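Local coordinates for hypothetical protein (PDB 2OTM) that is of unknown function but belongs to the YjgF-like family of trimeric proteins and is a putative endoribonuclease, at residues I32-Y45 and P141-L154. Numbering follows the deposited sequence. Where two conformers were deposited one is given.
Sequences IVGSQLMTSGQFPY and PLNSLCLVYLFAEL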
# COMPACT_ATOMS: atom_id res chain seq x y z
N ILE B 32 4.72 8.81 -13.06
CA ILE B 32 3.50 8.90 -13.86
C ILE B 32 3.42 7.66 -14.74
O ILE B 32 4.41 7.26 -15.38
CB ILE B 32 3.44 10.18 -14.75
CG1 ILE B 32 3.48 11.45 -13.89
CG2 ILE B 32 2.16 10.21 -15.62
CD1 ILE B 32 3.59 12.78 -14.65
N VAL B 33 2.25 7.02 -14.72
CA VAL B 33 1.92 5.91 -15.62
C VAL B 33 0.57 6.26 -16.23
O VAL B 33 -0.43 6.47 -15.54
CB VAL B 33 1.90 4.53 -14.92
CG1 VAL B 33 0.91 4.51 -13.75
CG2 VAL B 33 1.58 3.44 -15.91
N GLY B 34 0.56 6.42 -17.54
CA GLY B 34 -0.64 6.86 -18.21
C GLY B 34 -1.09 8.20 -17.71
O GLY B 34 -0.35 9.18 -17.81
N SER B 35 -2.29 8.23 -17.14
CA SER B 35 -2.86 9.44 -16.58
C SER B 35 -2.74 9.50 -15.04
O SER B 35 -3.28 10.40 -14.41
CB SER B 35 -4.34 9.50 -16.96
OG SER B 35 -5.05 8.45 -16.29
N GLN B 36 -1.98 8.57 -14.45
CA GLN B 36 -1.89 8.44 -13.00
C GLN B 36 -0.55 8.95 -12.51
O GLN B 36 0.48 8.45 -12.91
CB GLN B 36 -2.07 6.97 -12.60
CG GLN B 36 -3.44 6.44 -12.96
CD GLN B 36 -3.56 4.94 -12.84
OE1 GLN B 36 -3.93 4.29 -13.80
NE2 GLN B 36 -3.25 4.39 -11.69
N LEU B 37 -0.60 9.98 -11.67
CA LEU B 37 0.56 10.59 -11.06
C LEU B 37 0.56 10.19 -9.58
O LEU B 37 -0.45 10.34 -8.91
CB LEU B 37 0.42 12.11 -11.19
CG LEU B 37 1.37 13.05 -10.44
CD1 LEU B 37 2.78 12.88 -10.87
CD2 LEU B 37 0.93 14.48 -10.73
N MSE B 38 1.68 9.66 -9.10
CA MSE B 38 1.75 9.20 -7.73
C MSE B 38 3.01 9.72 -7.07
O MSE B 38 4.09 9.69 -7.65
CB MSE B 38 1.69 7.70 -7.68
CG MSE B 38 2.76 7.00 -8.44
SE MSE B 38 2.25 5.19 -8.76
CE MSE B 38 0.85 5.44 -9.99
N THR B 39 2.88 10.21 -5.84
CA THR B 39 4.05 10.70 -5.10
C THR B 39 4.75 9.55 -4.35
O THR B 39 4.17 8.49 -4.11
CB THR B 39 3.66 11.80 -4.11
OG1 THR B 39 2.96 11.23 -2.98
CG2 THR B 39 2.80 12.83 -4.80
N SER B 40 6.00 9.79 -3.98
CA SER B 40 6.67 9.04 -2.94
C SER B 40 6.25 9.68 -1.62
O SER B 40 5.35 10.51 -1.58
CB SER B 40 8.18 9.07 -3.14
OG SER B 40 8.53 8.35 -4.32
N GLY B 41 6.84 9.25 -0.52
CA GLY B 41 6.35 9.65 0.80
C GLY B 41 6.63 11.10 1.11
O GLY B 41 7.74 11.59 0.89
N GLN B 42 5.62 11.78 1.67
CA GLN B 42 5.69 13.20 1.98
C GLN B 42 5.54 13.42 3.48
O GLN B 42 4.71 12.80 4.10
CB GLN B 42 4.57 13.95 1.26
CG GLN B 42 4.57 13.74 -0.22
CD GLN B 42 5.69 14.48 -0.91
OE1 GLN B 42 5.98 15.63 -0.59
NE2 GLN B 42 6.33 13.83 -1.88
N PHE B 43 6.40 14.26 4.03
CA PHE B 43 6.56 14.44 5.47
C PHE B 43 6.01 15.79 5.91
O PHE B 43 5.91 16.74 5.10
CB PHE B 43 8.05 14.45 5.79
CG PHE B 43 8.74 13.15 5.54
CD1 PHE B 43 9.26 12.85 4.28
CD2 PHE B 43 8.89 12.23 6.56
CE1 PHE B 43 9.90 11.63 4.05
CE2 PHE B 43 9.52 11.01 6.33
CZ PHE B 43 10.03 10.71 5.07
N PRO B 44 5.73 15.93 7.21
CA PRO B 44 5.28 17.20 7.75
C PRO B 44 6.43 18.18 8.05
O PRO B 44 6.82 18.40 9.21
CB PRO B 44 4.52 16.79 9.01
CG PRO B 44 5.19 15.60 9.49
CD PRO B 44 5.77 14.88 8.25
N TYR B 45 6.94 18.76 6.97
CA TYR B 45 7.99 19.73 7.00
C TYR B 45 7.43 21.12 6.98
O TYR B 45 6.50 21.42 6.25
CB TYR B 45 8.85 19.65 5.73
CG TYR B 45 9.85 18.54 5.70
CD1 TYR B 45 10.93 18.53 6.58
CD2 TYR B 45 9.78 17.53 4.74
CE1 TYR B 45 11.86 17.52 6.56
CE2 TYR B 45 10.73 16.51 4.72
CZ TYR B 45 11.76 16.52 5.63
OH TYR B 45 12.71 15.55 5.60
N PRO B 141 10.60 6.67 8.84
CA PRO B 141 11.80 7.37 8.37
C PRO B 141 11.89 8.69 9.10
O PRO B 141 10.85 9.33 9.30
CB PRO B 141 11.53 7.56 6.87
CG PRO B 141 10.44 6.56 6.54
CD PRO B 141 9.60 6.59 7.78
N LEU B 142 13.10 9.05 9.54
CA LEU B 142 13.36 10.29 10.26
C LEU B 142 12.58 10.37 11.59
O LEU B 142 12.46 11.45 12.15
CB LEU B 142 13.04 11.52 9.38
CG LEU B 142 13.73 11.64 7.99
CD1 LEU B 142 13.28 12.88 7.23
CD2 LEU B 142 15.22 11.67 8.14
N ASN B 143 12.05 9.24 12.07
CA ASN B 143 11.17 9.25 13.23
C ASN B 143 9.97 10.16 13.06
O ASN B 143 9.41 10.66 14.07
CB ASN B 143 11.95 9.60 14.49
CG ASN B 143 11.16 9.33 15.76
OD1 ASN B 143 10.35 8.40 15.85
ND2 ASN B 143 11.41 10.17 16.78
N SER B 144 9.55 10.36 11.81
CA SER B 144 8.38 11.16 11.53
C SER B 144 7.13 10.58 12.18
O SER B 144 6.95 9.37 12.26
CB SER B 144 8.16 11.27 10.02
OG SER B 144 7.13 12.20 9.69
N LEU B 145 6.23 11.44 12.63
CA LEU B 145 4.95 10.96 13.12
C LEU B 145 4.11 10.37 11.99
O LEU B 145 3.34 9.43 12.21
CB LEU B 145 4.19 12.10 13.78
CG LEU B 145 2.76 11.83 14.21
CD1 LEU B 145 2.74 10.76 15.31
CD2 LEU B 145 2.24 13.15 14.68
N CYS B 146 4.26 10.90 10.78
CA CYS B 146 3.44 10.45 9.69
C CYS B 146 4.10 10.59 8.33
O CYS B 146 5.10 11.30 8.16
CB CYS B 146 2.11 11.22 9.68
SG CYS B 146 2.24 13.00 9.30
N LEU B 147 3.51 9.88 7.39
CA LEU B 147 3.91 9.96 5.99
C LEU B 147 2.65 9.91 5.14
O LEU B 147 1.75 9.08 5.39
CB LEU B 147 4.82 8.76 5.74
CG LEU B 147 5.90 8.60 4.70
CD1 LEU B 147 6.89 9.75 4.67
CD2 LEU B 147 6.60 7.26 5.02
N VAL B 148 2.61 10.73 4.09
CA VAL B 148 1.45 10.81 3.23
C VAL B 148 1.87 10.58 1.78
O VAL B 148 2.94 11.05 1.35
CB VAL B 148 0.75 12.22 3.40
CG1 VAL B 148 -0.19 12.52 2.28
CG2 VAL B 148 0.04 12.27 4.78
N TYR B 149 1.04 9.84 1.05
CA TYR B 149 1.20 9.59 -0.37
C TYR B 149 -0.10 9.95 -1.07
O TYR B 149 -1.18 9.57 -0.62
CB TYR B 149 1.46 8.10 -0.63
CG TYR B 149 2.71 7.55 -0.02
CD1 TYR B 149 2.77 7.23 1.33
CD2 TYR B 149 3.82 7.29 -0.80
CE1 TYR B 149 3.94 6.71 1.90
CE2 TYR B 149 5.01 6.78 -0.25
CZ TYR B 149 5.06 6.50 1.11
OH TYR B 149 6.21 5.97 1.62
N LEU B 150 0.00 10.66 -2.18
CA LEU B 150 -1.16 11.06 -2.98
C LEU B 150 -1.07 10.46 -4.38
O LEU B 150 0.02 10.22 -4.88
CB LEU B 150 -1.25 12.56 -3.10
CG LEU B 150 -1.48 13.37 -1.82
CD1 LEU B 150 -1.65 14.82 -2.17
CD2 LEU B 150 -2.68 12.87 -1.05
N PHE B 151 -2.24 10.21 -4.96
CA PHE B 151 -2.38 9.67 -6.29
C PHE B 151 -3.42 10.56 -7.01
O PHE B 151 -4.52 10.78 -6.48
CB PHE B 151 -2.92 8.26 -6.23
CG PHE B 151 -2.05 7.29 -5.47
CD1 PHE B 151 -2.07 7.26 -4.09
CD2 PHE B 151 -1.24 6.41 -6.13
CE1 PHE B 151 -1.28 6.38 -3.39
CE2 PHE B 151 -0.45 5.51 -5.43
CZ PHE B 151 -0.47 5.50 -4.06
N ALA B 152 -3.05 11.05 -8.19
CA ALA B 152 -3.84 12.03 -8.92
C ALA B 152 -4.03 11.56 -10.34
O ALA B 152 -3.15 10.91 -10.91
CB ALA B 152 -3.18 13.40 -8.91
N GLU B 153 -5.18 11.90 -10.90
CA GLU B 153 -5.49 11.68 -12.31
C GLU B 153 -5.31 12.98 -13.07
O GLU B 153 -5.81 14.02 -12.64
CB GLU B 153 -6.95 11.21 -12.47
CG GLU B 153 -7.27 10.78 -13.87
CD GLU B 153 -8.73 10.42 -14.11
OE1 GLU B 153 -9.57 10.58 -13.21
OE2 GLU B 153 -9.01 10.02 -15.25
N LEU B 154 -4.58 12.91 -14.17
CA LEU B 154 -4.35 14.06 -15.05
C LEU B 154 -5.15 13.89 -16.33
O LEU B 154 -5.26 14.82 -17.14
CB LEU B 154 -2.88 14.15 -15.41
CG LEU B 154 -1.89 14.22 -14.25
CD1 LEU B 154 -0.51 13.93 -14.80
CD2 LEU B 154 -1.97 15.57 -13.55
OXT LEU B 154 -5.67 12.79 -16.59
O HOH W 1 -7.62 7.51 -16.53
O HOH W 2 1.70 7.76 -3.92
O HOH W 3 8.49 6.86 -0.05
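Phe43 and Leu147 lie side by side in a tightly packed part of the contact, with CD1 of Leu147 3.4 Å from the centroid of the Phe43 ring, a CH-pi contact over one face. Leu142 CD1 stands over the opposite face, offset toward the rim, and Pro141 CB and Ser144 CB meet the ring at its edge. Tyr149 makes a second CH-pi contact: its CG is turned anti to the carbonyl carbon (chi1 -62°), which brings the ring under Gly41, whose CA, with no side chain in the way, sits 3.6 Å from the centroid. Strands 36-39 and 146-153 run antiparallel as neighbours in the mixed sheet of the YjgF-like fold, whose helix 62-84 packs on Val148 and Leu150. Leu37 and Ala152 form a hydrogen-bonded pair, Leu37 N giving a nearly straight bond (174°) to Ala152 O. The ladder breaks after Met38 and resumes at Gln42 and Val148 with the register shifted by one. Thr39 spans the break: its N donates to Leu150 O, while OG1, between backbone N and carbonyl carbon (chi1 73°), accepts from Leu150 N at 3.1 Å and donates to Ser40 O. A valine in its place would probably leave Leu150 N without its acceptor and the Ser40 carbonyl without this donor, weakening the join between the ladders. On the face carrying Met38, Tyr149 and Phe151, Arg95 and Arg132 of the second subunit pack. At the partly exposed chain end the backbone stays paired, Leu154 N donating to Ser35 O at 2.8 Å, but side chains touch loosely. Leu154 CD1 comes only to 4.1 Å from Leu37 CB and 4.3 Å from Ile32 CD1, and a water joins Ser35 OG to Glu153 OE2, whose OE1 is held by Gln92.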